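Local atomic coordinates of intimin (Escherichia coli, PDB entry 1F00), a protein that mediates adhesion of enteropathogenic bacteria to host cells, probably by binding its receptor through a C-terminal C-type lectin-like domain carried on immunoglobulin-like domains. Residues I104-V107 / G108-V111; S140-P143 / A144-S147; E218-F221 / K222-A226; T246-D249 / A250-G253; S256-L260 / V261-P265. One frame throughout, in Å; residues are numbered along the deposited sequence.

Interaction 1: residues I104-V107 / G108-V111; sequences IEIV and GTGV
The backbone at Ile-106 is bonded to the returning chain through both its polar atoms: its N donates to Val-111 O at 2.8 Å and an N-H...O angle of 168°, and its O receives Gly-110 N at 2.7 Å, with a weak third bond from Thr-109 N. The segment ends run 148° apart, so the chain nearly reverses. Gly-110 has positive phi, which favours glycine. This is the tight link of a beta hairpin joining strand 104-106 to strand 112-113 in the immunoglobulin-like domain whose strand 124-130 lies alongside. Within the turn, Thr-109 OG1 accepts from Val-111 N at 3.3 Å, an ST turn. With chi1 at 66°, that oxygen lies between the backbone N and the carbonyl carbon, where it also rests 3.4 Å from Ile-106 CB; the two side chains point the same way, side by side. Ile-106 CG1 reaches back to Val-111 CB at 4.2 Å. Glu-105 CA adds a CA-H...O contact of 3.3 Å to Val-111 O, while its extended side chain passes Gly-110 CA on the way to Asn-126, which bonds OE1. Tyr-230 packs on Ile-106 and Val-107, and its OH bonds Gly-108 N.

Interaction 2: residues S140-P143 / A144-S147; sequences SANP and AIAS
Asn-142, Pro-143 and Ala-144 form the middle of a tight loop between strand 136-140 and strand 146-148 of an immunoglobulin-like domain, and Asn-142 meets the returning chain through both its backbone and its side chain, the latter in an Asx turn. In that turn the amide oxygen OD1 of Asn-142 accepts from Ala-144 N at 3.0 Å, the donor standing above the amide's carbonyl plane. This bond is possible because CG lies anti to the backbone N (chi1 -171°), which brings the amide forward to Ala-144. The bond restrains the amide and leaves ND2 3.5 Å from Ile-145 CG1, the two side chains crossing obliquely. Asn-142 O takes two bonds. Ala-146 N approaches in the carbonyl plane at 3.2 Å with an almost straight N-H...O angle of 170°, whereas Ile-145 N, at 3.0 Å, comes from above that plane.

Pro-143 contributes mainly through its backbone: its CA makes a CA-H...O contact with Ala-146 O, and its carbonyl oxygen bonds Lys-158 NZ. Ala-144 turns its CB to within 3.2 Å of Asn-142 OD1, so the methyl lies against the same oxygen that its own N-H engages. Backbone bonds from Ile-145 and Ser-147 to the chain around strand 154-157 join the end of the loop to the sheet.

At the other end, Ser-140 OG bridges the loop. It accepts from Asn-142 N in an ST turn and donates to Ala-146 O, 2.7 Å away, the hydroxyl lying nearly in line with that carbonyl bond.

Interaction 3: residues E218-F221 / K222-A226; sequences ENVF and KAWGA
Phe-221 sets its ring beside the end of its own helix, placing one face on Gly-225: the CA of Gly-225 stands 4.1 Å from the ring centroid and 11° off the ring normal, a CH-pi contact. The ring gets there because CG is anti to the backbone N (chi1 -177°). Its CE1 also lies 4.1 Å from Ala-226 CB, so the ring spans the point where the chain leaves the helix.

The backbone explains that position. Trp-224 N donates to Val-220 O at 2.9 Å, and Gly-225 N donates to Phe-221 O at 2.6 Å. These bonds carry the helical pattern to its last turn, after which Gly-225 takes a phi of 75° and leads the chain out past the ring face. Earlier in the helix, Lys-222 N bonds Glu-218 O, and the bent side chain of Lys-222 runs beside that of Asn-219, with Lys-222 CE 3.3 Å from Asn-219 OD1.

Trp-224 turns the edge of its indole toward Val-220 O, and its CD1 lies 4.3 Å from Val-220 CG1. Further out, Trp-224 NE1 bonds Val-118 O and Val-220 also packs on Val-118, joining helix 214-224 of the lectin-like domain to strand 118-120.

The chemistry is thus divided between two sides: a buried indole whose N-H is satisfied by a backbone carbonyl across the interface, and a phenyl face that receives the CA-H of Gly-225, a residue whose positive phi by itself favours glycine.

Interaction 4: residues T246-D249 / A250-G253; sequences TAQD and AKSG
Gln-248 reaches along the helix to Ser-252, one turn ahead. From CB, the chain goes to a CG placed anti to the backbone N (chi1 -173°), then bends at chi2 (52°), sending the amide forward alongside the helix to Ser-252. At the tip, NE2 comes 3.9 Å from Lys-251 CB and makes a weak hydrogen bond to Ser-252 OG at 3.1 Å, with an N-H...O angle of only 129°. Lys-251, by contrast, extends away from the contact.

Beneath these side chains, the short helix 247-252 is held by backbone bonds, including Ala-250 N to Thr-246 O at 3.1 Å and Ser-252 N to Gln-248 O at 3.3 Å. Thr-246 and Asp-249 form a capping box at its start: Asp-249 N donates to Thr-246 OG1 at 3.1 Å, and Thr-246 N donates to Asp-249 OD2 at 3.0 Å on the anti side of the carboxylate. At the other end, Gly-253 has positive phi and closes a Schellman motif; it also bonds Ala-271 through the backbone.

The side-chain hydrogen bonds lie at the exposed surface. Both ends of the helix are capped, one by the Schellman motif and the other by the capping box, which takes up the N-H of Asp-249 in the first turn; the carboxylate of Asp-249 at the N terminus would probably interact favourably with the helix dipole.

Interaction 5: residues S256-L260 / V261-P265; sequences STYDL and VKQNP
Tyr-258 lies beside Gln-263 with both side chains pointing the same way, the ring and amide planes 56° apart. Over one ring face stands the Gln-263 backbone, its CA 4.1 Å from the centroid in a CH-pi contact, while Pro-265 CB meets the ring edge near its plane. A water bonds Tyr-258 OH and donates to Gln-263 OE1.

Asp-259 is turned the other way and crosses Lys-262. Its CG lies anti to the backbone N (chi1 -164°), which carries the carboxylate over the turn. There OD2 receives Val-261 N at 2.9 Å on its anti side and Lys-262 N at 3.1 Å from above the carboxylate plane. Thr-238 bonds OD1 and Ile-239 N bonds OD2 of this buried group; Lys-262 CE lies 3.2 Å from Asp-259 OD1, but NZ is beyond salt-bridge range.

Asp-259 and Gln-263 form an antiparallel hydrogen-bonded pair: Asp-259 N donates to Gln-263 O at 2.7 Å, and a weak bond returns from Gln-263 N. The strand axes are 4.8 Å apart at 170°. An Asx turn at Asp-259 thus sits in the connection of the beta hairpin of strands 254-259 and 263-270, in the three-stranded sheet of the C-type lectin-like domain.

How the interactions relate
From the N terminus the five contacts follow in series, each local to one continuous stretch, and none nests in or crosses another. Interaction 1 turns one strand of an immunoglobulin-like sheet into the next; interaction 2, its centre 20 Å away and not touching, leads from strand 136-140 into strand 146-148 of that sheet. Interactions 3, 4 and 5 belong to the lectin-like domain: a helix end, a short helix and a hairpin. The domains meet in part where interaction 1 packs on interaction 3, Thr-109 CG2 lying 3.6 Å from Gly-225 CA. Interaction 3 in turn touches interaction 5 through Phe-221 and Gln-263, tying helix 214-224 to the hairpin. Interaction 4, farthest from the chain centre, leads directly into strand 254-259.

Interaction 1: residues I104-V107 / G108-V111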
loop_
_atom_site.group_PDB
_atom_site.type_symbol
_atom_site.label_atom_id
_atom_site.label_comp_id
_atom_site.label_asym_id
_atom_site.label_seq_id
_atom_site.Cartn_x
_atom_site.Cartn_y
_atom_site.Cartn_z
ATOM N N ILE A 104 -7.897 -2.542 4.737
ATOM C CA ILE A 104 -7.207 -1.303 5.045
ATOM C C ILE A 104 -7.642 -0.940 6.461
ATOM O O ILE A 104 -8.838 -0.913 6.769
ATOM C CB ILE A 104 -7.588 -0.206 4.039
ATOM C CG1 ILE A 104 -7.047 -0.595 2.657
ATOM C CG2 ILE A 104 -7.034 1.135 4.487
ATOM C CD1 ILE A 104 -7.433 0.348 1.530
ATOM N N GLU A 105 -6.665 -0.669 7.317
ATOM C CA GLU A 105 -6.929 -0.370 8.717
ATOM C C GLU A 105 -7.031 1.096 9.137
ATOM O O GLU A 105 -6.112 1.885 8.923
ATOM C CB GLU A 105 -5.867 -1.069 9.575
ATOM C CG GLU A 105 -5.911 -0.713 11.050
ATOM C CD GLU A 105 -4.767 -1.330 11.825
ATOM O OE1 GLU A 105 -3.603 -1.157 11.412
ATOM O OE2 GLU A 105 -5.031 -1.984 12.852
ATOM N N ILE A 106 -8.164 1.446 9.740
ATOM C CA ILE A 106 -8.390 2.794 10.249
ATOM C C ILE A 106 -7.499 2.915 11.485
ATOM O O ILE A 106 -7.722 2.225 12.485
ATOM C CB ILE A 106 -9.854 2.988 10.681
ATOM C CG1 ILE A 106 -10.787 2.658 9.515
ATOM C CG2 ILE A 106 -10.063 4.420 11.182
ATOM C CD1 ILE A 106 -10.599 3.550 8.316
ATOM N N VAL A 107 -6.503 3.789 11.417
ATOM C CA VAL A 107 -5.551 3.952 12.513
ATOM C C VAL A 107 -6.160 4.246 13.884
ATOM O O VAL A 107 -5.708 3.707 14.898
ATOM C CB VAL A 107 -4.501 5.049 12.164
ATOM C CG1 VAL A 107 -3.660 5.400 13.387
ATOM C CG2 VAL A 107 -3.596 4.551 11.047
ATOM N N GLY A 108 -7.189 5.082 13.924
ATOM C CA GLY A 108 -7.787 5.418 15.203
ATOM C C GLY A 108 -8.606 4.332 15.879
ATOM O O GLY A 108 -8.623 4.246 17.110
ATOM N N THR A 109 -9.267 3.495 15.084
ATOM C CA THR A 109 -10.134 2.446 15.611
ATOM C C THR A 109 -9.682 0.997 15.422
ATOM O O THR A 109 -10.138 0.106 16.146
ATOM C CB THR A 109 -11.531 2.565 14.998
ATOM O OG1 THR A 109 -11.455 2.281 13.595
ATOM C CG2 THR A 109 -12.073 3.973 15.194
ATOM N N GLY A 110 -8.810 0.748 14.451
ATOM C CA GLY A 110 -8.364 -0.614 14.218
ATOM C C GLY A 110 -9.287 -1.366 13.275
ATOM O O GLY A 110 -9.006 -2.504 12.888
ATOM N N VAL A 111 -10.398 -0.736 12.902
ATOM C CA VAL A 111 -11.345 -1.355 11.982
ATOM C C VAL A 111 -10.657 -1.590 10.630
ATOM O O VAL A 111 -9.919 -0.730 10.146
ATOM C CB VAL A 111 -12.584 -0.449 11.761
ATOM C CG1 VAL A 111 -13.504 -1.057 10.704
ATOM C CG2 VAL A 111 -13.331 -0.266 13.077
#

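Interaction 2: residues S140-P143 / A144-S147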
loop_
_atom_site.group_PDB
_atom_site.type_symbol
_atom_site.label_atom_id
_atom_site.label_comp_id
_atom_site.label_asym_id
_atom_site.label_seq_id
_atom_site.Cartn_x
_atom_site.Cartn_y
_atom_site.Cartn_z
ATOM N N SER A 140 3.887 7.333 -2.811
ATOM C CA SER A 140 2.608 7.819 -3.306
ATOM C C SER A 140 2.882 8.546 -4.605
ATOM O O SER A 140 3.836 9.313 -4.692
ATOM C CB SER A 140 1.971 8.796 -2.322
ATOM O OG SER A 140 0.852 9.429 -2.928
ATOM N N ALA A 141 2.049 8.298 -5.608
ATOM C CA ALA A 141 2.207 8.953 -6.899
ATOM C C ALA A 141 1.920 10.453 -6.775
ATOM O O ALA A 141 2.376 11.254 -7.592
ATOM C CB ALA A 141 1.274 8.309 -7.931
ATOM N N ASN A 142 1.153 10.834 -5.758
ATOM C CA ASN A 142 0.828 12.242 -5.543
ATOM C C ASN A 142 0.618 12.545 -4.060
ATOM O O ASN A 142 -0.504 12.483 -3.564
ATOM C CB ASN A 142 -0.434 12.629 -6.318
ATOM C CG ASN A 142 -0.688 14.129 -6.298
ATOM O OD1 ASN A 142 -0.058 14.867 -5.536
ATOM N ND2 ASN A 142 -1.618 14.587 -7.133
ATOM N N PRO A 143 1.699 12.879 -3.340
ATOM C CA PRO A 143 1.656 13.196 -1.908
ATOM C C PRO A 143 0.734 14.357 -1.534
ATOM O O PRO A 143 0.446 14.563 -0.361
ATOM C CB PRO A 143 3.120 13.493 -1.579
ATOM C CG PRO A 143 3.854 12.607 -2.529
ATOM C CD PRO A 143 3.094 12.824 -3.814
ATOM N N ALA A 144 0.280 15.120 -2.527
ATOM C CA ALA A 144 -0.617 16.245 -2.261
ATOM C C ALA A 144 -2.005 15.708 -1.933
ATOM O O ALA A 144 -2.746 16.298 -1.146
ATOM C CB ALA A 144 -0.691 17.170 -3.480
ATOM N N ILE A 145 -2.347 14.587 -2.552
ATOM C CA ILE A 145 -3.637 13.945 -2.331
ATOM C C ILE A 145 -3.538 13.095 -1.076
ATOM O O ILE A 145 -4.348 13.216 -0.164
ATOM C CB ILE A 145 -4.010 13.041 -3.526
ATOM C CG1 ILE A 145 -4.184 13.897 -4.785
ATOM C CG2 ILE A 145 -5.263 12.236 -3.212
ATOM C CD1 ILE A 145 -5.221 14.991 -4.653
ATOM N N ALA A 146 -2.526 12.238 -1.043
ATOM C CA ALA A 146 -2.301 11.368 0.097
ATOM C C ALA A 146 -0.821 11.032 0.168
ATOM O O ALA A 146 -0.195 10.739 -0.853
ATOM C CB ALA A 146 -3.129 10.087 -0.047
ATOM N N SER A 147 -0.258 11.093 1.370
ATOM C CA SER A 147 1.153 10.780 1.555
ATOM C C SER A 147 1.264 9.449 2.285
ATOM O O SER A 147 0.302 8.996 2.911
ATOM C CB SER A 147 1.857 11.887 2.358
ATOM O OG SER A 147 1.313 12.023 3.663
#

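Interaction 3: residues E218-F221 / K222-A226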
loop_
_atom_site.group_PDB
_atom_site.type_symbol
_atom_site.label_atom_id
_atom_site.label_comp_id
_atom_site.label_asym_id
_atom_site.label_seq_id
_atom_site.Cartn_x
_atom_site.Cartn_y
_atom_site.Cartn_z
ATOM N N GLU A 218 -21.680 12.696 12.297
ATOM C CA GLU A 218 -21.750 11.415 12.991
ATOM C C GLU A 218 -21.206 10.326 12.068
ATOM O O GLU A 218 -20.525 9.398 12.513
ATOM C CB GLU A 218 -23.191 11.090 13.375
ATOM C CG GLU A 218 -23.348 9.765 14.083
ATOM C CD GLU A 218 -24.793 9.458 14.424
ATOM O OE1 GLU A 218 -25.052 8.365 14.978
ATOM O OE2 GLU A 218 -25.668 10.311 14.142
ATOM N N ASN A 219 -21.503 10.438 10.777
ATOM C CA ASN A 219 -21.010 9.452 9.823
ATOM C C ASN A 219 -19.495 9.540 9.699
ATOM O O ASN A 219 -18.827 8.542 9.414
ATOM C CB ASN A 219 -21.697 9.628 8.463
ATOM C CG ASN A 219 -23.088 9.005 8.443
ATOM O OD1 ASN A 219 -23.256 7.835 8.802
ATOM N ND2 ASN A 219 -24.088 9.779 8.032
ATOM N N VAL A 220 -18.952 10.732 9.934
ATOM C CA VAL A 220 -17.510 10.925 9.883
ATOM C C VAL A 220 -16.882 10.154 11.054
ATOM O O VAL A 220 -15.913 9.420 10.878
ATOM C CB VAL A 220 -17.147 12.423 10.006
ATOM C CG1 VAL A 220 -15.633 12.593 10.038
ATOM C CG2 VAL A 220 -17.749 13.203 8.827
ATOM N N PHE A 221 -17.440 10.337 12.247
ATOM C CA PHE A 221 -16.951 9.656 13.448
ATOM C C PHE A 221 -17.110 8.141 13.270
ATOM O O PHE A 221 -16.250 7.358 13.671
ATOM C CB PHE A 221 -17.744 10.116 14.675
ATOM C CG PHE A 221 -17.262 9.514 15.970
ATOM C CD1 PHE A 221 -16.239 10.113 16.694
ATOM C CD2 PHE A 221 -17.805 8.323 16.441
ATOM C CE1 PHE A 221 -15.757 9.532 17.877
ATOM C CE2 PHE A 221 -17.333 7.731 17.621
ATOM C CZ PHE A 221 -16.307 8.336 18.338
ATOM N N LYS A 222 -18.217 7.739 12.657
ATOM C CA LYS A 222 -18.498 6.328 12.408
ATOM C C LYS A 222 -17.357 5.679 11.623
ATOM O O LYS A 222 -16.922 4.564 11.924
ATOM C CB LYS A 222 -19.801 6.197 11.616
ATOM C CG LYS A 222 -20.226 4.768 11.334
ATOM C CD LYS A 222 -21.475 4.720 10.450
ATOM C CE LYS A 222 -22.618 5.544 11.042
ATOM N NZ LYS A 222 -22.974 5.128 12.430
ATOM N N ALA A 223 -16.856 6.391 10.623
ATOM C CA ALA A 223 -15.778 5.861 9.801
ATOM C C ALA A 223 -14.385 5.999 10.414
ATOM O O ALA A 223 -13.582 5.073 10.333
ATOM C CB ALA A 223 -15.800 6.529 8.425
ATOM N N TRP A 224 -14.098 7.142 11.030
ATOM C CA TRP A 224 -12.776 7.383 11.591
ATOM C C TRP A 224 -12.586 7.296 13.101
ATOM O O TRP A 224 -11.454 7.191 13.569
ATOM C CB TRP A 224 -12.272 8.751 11.118
ATOM C CG TRP A 224 -12.218 8.834 9.643
ATOM C CD1 TRP A 224 -13.205 9.271 8.804
ATOM C CD2 TRP A 224 -11.159 8.361 8.810
ATOM N NE1 TRP A 224 -12.824 9.093 7.488
ATOM C CE2 TRP A 224 -11.572 8.537 7.467
ATOM C CE3 TRP A 224 -9.900 7.801 9.067
ATOM C CZ2 TRP A 224 -10.769 8.172 6.386
ATOM C CZ3 TRP A 224 -9.101 7.436 7.990
ATOM C CH2 TRP A 224 -9.540 7.623 6.665
ATOM N N GLY A 225 -13.671 7.345 13.862
ATOM C CA GLY A 225 -13.534 7.313 15.309
ATOM C C GLY A 225 -13.046 8.667 15.809
ATOM O O GLY A 225 -12.923 9.613 15.026
ATOM N N ALA A 226 -12.761 8.768 17.105
ATOM C CA ALA A 226 -12.295 10.021 17.701
ATOM C C ALA A 226 -11.146 10.658 16.904
ATOM O O ALA A 226 -10.089 10.056 16.735
ATOM C CB ALA A 226 -11.862 9.774 19.145
#

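Interaction 4: residues T246-D249 / A250-G253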
loop_
_atom_site.group_PDB
_atom_site.type_symbol
_atom_site.label_atom_id
_atom_site.label_comp_id
_atom_site.label_asym_id
_atom_site.label_seq_id
_atom_site.Cartn_x
_atom_site.Cartn_y
_atom_site.Cartn_z
ATOM N N THR A 246 -31.292 24.942 11.662
ATOM C CA THR A 246 -32.562 24.520 11.092
ATOM C C THR A 246 -33.338 25.838 11.054
ATOM O O THR A 246 -32.870 26.857 11.578
ATOM C CB THR A 246 -33.336 23.535 12.003
ATOM O OG1 THR A 246 -33.615 24.168 13.261
ATOM C CG2 THR A 246 -32.534 22.258 12.232
ATOM N N ALA A 247 -34.511 25.837 10.438
ATOM C CA ALA A 247 -35.305 27.057 10.387
ATOM C C ALA A 247 -35.579 27.530 11.816
ATOM O O ALA A 247 -35.515 28.725 12.115
ATOM C CB ALA A 247 -36.615 26.799 9.651
ATOM N N GLN A 248 -35.862 26.588 12.709
ATOM C CA GLN A 248 -36.148 26.952 14.091
ATOM C C GLN A 248 -34.931 27.493 14.842
ATOM O O GLN A 248 -35.073 28.393 15.666
ATOM C CB GLN A 248 -36.742 25.767 14.850
ATOM C CG GLN A 248 -37.217 26.144 16.244
ATOM C CD GLN A 248 -38.142 27.356 16.229
ATOM O OE1 GLN A 248 -39.250 27.300 15.686
ATOM N NE2 GLN A 248 -37.683 28.462 16.818
ATOM N N ASP A 249 -33.746 26.943 14.572
ATOM C CA ASP A 249 -32.530 27.419 15.232
ATOM C C ASP A 249 -32.280 28.877 14.843
ATOM O O ASP A 249 -31.937 29.713 15.680
ATOM C CB ASP A 249 -31.296 26.613 14.801
ATOM C CG ASP A 249 -31.320 25.174 15.280
ATOM O OD1 ASP A 249 -31.797 24.918 16.405
ATOM O OD2 ASP A 249 -30.833 24.302 14.527
ATOM N N ALA A 250 -32.436 29.158 13.554
ATOM C CA ALA A 250 -32.208 30.497 13.017
ATOM C C ALA A 250 -33.135 31.515 13.665
ATOM O O ALA A 250 -32.727 32.622 14.010
ATOM C CB ALA A 250 -32.416 30.487 11.497
ATOM N N LYS A 251 -34.388 31.125 13.831
ATOM C CA LYS A 251 -35.385 31.994 14.424
ATOM C C LYS A 251 -35.047 32.372 15.867
ATOM O O LYS A 251 -35.329 33.489 16.294
ATOM C CB LYS A 251 -36.747 31.304 14.362
ATOM C CG LYS A 251 -37.925 32.227 14.544
ATOM C CD LYS A 251 -39.216 31.512 14.186
ATOM C CE LYS A 251 -40.412 32.430 14.345
ATOM N NZ LYS A 251 -41.687 31.732 14.006
ATOM N N SER A 252 -34.418 31.452 16.600
ATOM C CA SER A 252 -34.073 31.681 18.004
ATOM C C SER A 252 -32.625 32.069 18.284
ATOM O O SER A 252 -32.252 32.264 19.440
ATOM C CB SER A 252 -34.408 30.435 18.833
ATOM O OG SER A 252 -35.780 30.091 18.706
ATOM N N GLY A 253 -31.805 32.158 17.241
ATOM C CA GLY A 253 -30.415 32.536 17.433
ATOM C C GLY A 253 -29.520 31.481 18.070
ATOM O O GLY A 253 -28.607 31.816 18.822
#

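Interaction 5: residues S256-L260 / V261-P265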
loop_
_atom_site.group_PDB
_atom_site.type_symbol
_atom_site.label_atom_id
_atom_site.label_comp_id
_atom_site.label_asym_id
_atom_site.label_seq_id
_atom_site.Cartn_x
_atom_site.Cartn_y
_atom_site.Cartn_z
ATOM N N SER A 256 -26.952 23.749 16.627
ATOM C CA SER A 256 -26.545 22.494 17.222
ATOM C C SER A 256 -25.087 22.263 16.870
ATOM O O SER A 256 -24.520 22.967 16.025
ATOM C CB SER A 256 -27.405 21.344 16.695
ATOM O OG SER A 256 -28.727 21.454 17.187
ATOM N N THR A 257 -24.481 21.288 17.538
ATOM C CA THR A 257 -23.088 20.947 17.297
ATOM C C THR A 257 -22.885 19.444 17.431
ATOM O O THR A 257 -23.730 18.724 17.984
ATOM C CB THR A 257 -22.146 21.606 18.329
ATOM O OG1 THR A 257 -22.416 21.055 19.623
ATOM C CG2 THR A 257 -22.335 23.129 18.368
ATOM N N TYR A 258 -21.765 18.975 16.899
ATOM C CA TYR A 258 -21.387 17.580 17.009
ATOM C C TYR A 258 -19.890 17.659 17.270
ATOM O O TYR A 258 -19.201 18.524 16.721
ATOM C CB TYR A 258 -21.662 16.799 15.724
ATOM C CG TYR A 258 -21.368 15.322 15.878
ATOM C CD1 TYR A 258 -22.306 14.453 16.449
ATOM C CD2 TYR A 258 -20.140 14.795 15.479
ATOM C CE1 TYR A 258 -22.024 13.093 16.616
ATOM C CE2 TYR A 258 -19.846 13.441 15.642
ATOM C CZ TYR A 258 -20.790 12.595 16.208
ATOM O OH TYR A 258 -20.490 11.258 16.358
ATOM N N ASP A 259 -19.393 16.767 18.114
ATOM C CA ASP A 259 -17.991 16.772 18.488
ATOM C C ASP A 259 -17.268 15.599 17.834
ATOM O O ASP A 259 -17.564 14.440 18.131
ATOM C CB ASP A 259 -17.910 16.688 20.018
ATOM C CG ASP A 259 -16.554 17.060 20.562
ATOM O OD1 ASP A 259 -16.513 17.762 21.600
ATOM O OD2 ASP A 259 -15.533 16.646 19.972
ATOM N N LEU A 260 -16.323 15.904 16.945
ATOM C CA LEU A 260 -15.575 14.871 16.244
ATOM C C LEU A 260 -14.648 14.067 17.151
ATOM O O LEU A 260 -14.008 13.113 16.699
ATOM C CB LEU A 260 -14.790 15.475 15.073
ATOM C CG LEU A 260 -15.663 15.903 13.882
ATOM C CD1 LEU A 260 -14.804 16.572 12.822
ATOM C CD2 LEU A 260 -16.375 14.686 13.300
ATOM N N VAL A 261 -14.567 14.457 18.423
ATOM C CA VAL A 261 -13.758 13.709 19.383
ATOM C C VAL A 261 -14.681 12.985 20.360
ATOM O O VAL A 261 -14.589 11.769 20.532
ATOM C CB VAL A 261 -12.804 14.613 20.203
ATOM C CG1 VAL A 261 -12.216 13.813 21.372
ATOM C CG2 VAL A 261 -11.661 15.115 19.320
ATOM N N LYS A 262 -15.595 13.733 20.969
ATOM C CA LYS A 262 -16.514 13.187 21.963
ATOM C C LYS A 262 -17.912 12.804 21.467
ATOM O O LYS A 262 -18.736 12.354 22.266
ATOM C CB LYS A 262 -16.665 14.198 23.109
ATOM C CG LYS A 262 -15.343 14.804 23.563
ATOM C CD LYS A 262 -15.472 15.620 24.838
ATOM C CE LYS A 262 -16.230 16.920 24.626
ATOM N NZ LYS A 262 -16.100 17.797 25.831
ATOM N N GLN A 263 -18.170 12.948 20.167
ATOM C CA GLN A 263 -19.497 12.671 19.606
ATOM C C GLN A 263 -20.347 13.767 20.270
ATOM O O GLN A 263 -20.378 14.904 19.794
ATOM C CB GLN A 263 -19.965 11.257 19.991
ATOM C CG GLN A 263 -19.043 10.144 19.475
ATOM C CD GLN A 263 -19.485 8.745 19.891
ATOM O OE1 GLN A 263 -20.504 8.243 19.430
ATOM N NE2 GLN A 263 -18.715 8.117 20.769
ATOM N N ASN A 264 -21.035 13.428 21.355
ATOM C CA ASN A 264 -21.784 14.416 22.134
ATOM C C ASN A 264 -22.629 15.436 21.350
ATOM O O ASN A 264 -22.359 16.636 21.401
ATOM C CB ASN A 264 -20.768 15.172 23.007
ATOM C CG ASN A 264 -21.404 15.947 24.151
ATOM O OD1 ASN A 264 -20.909 17.010 24.531
ATOM N ND2 ASN A 264 -22.477 15.411 24.722
ATOM N N PRO A 265 -23.653 14.981 20.615
ATOM C CA PRO A 265 -24.437 15.989 19.890
ATOM C C PRO A 265 -25.176 16.922 20.853
ATOM O O PRO A 265 -25.871 16.455 21.764
ATOM C CB PRO A 265 -25.387 15.146 19.044
ATOM C CG PRO A 265 -25.556 13.889 19.861
ATOM C CD PRO A 265 -24.144 13.621 20.332
HETATM O O HOH W 1 -20.962 18.847 20.496
HETATM O O HOH W 2 -21.898 9.349 17.486
HETATM O O HOH W 3 -19.084 18.668 22.628
#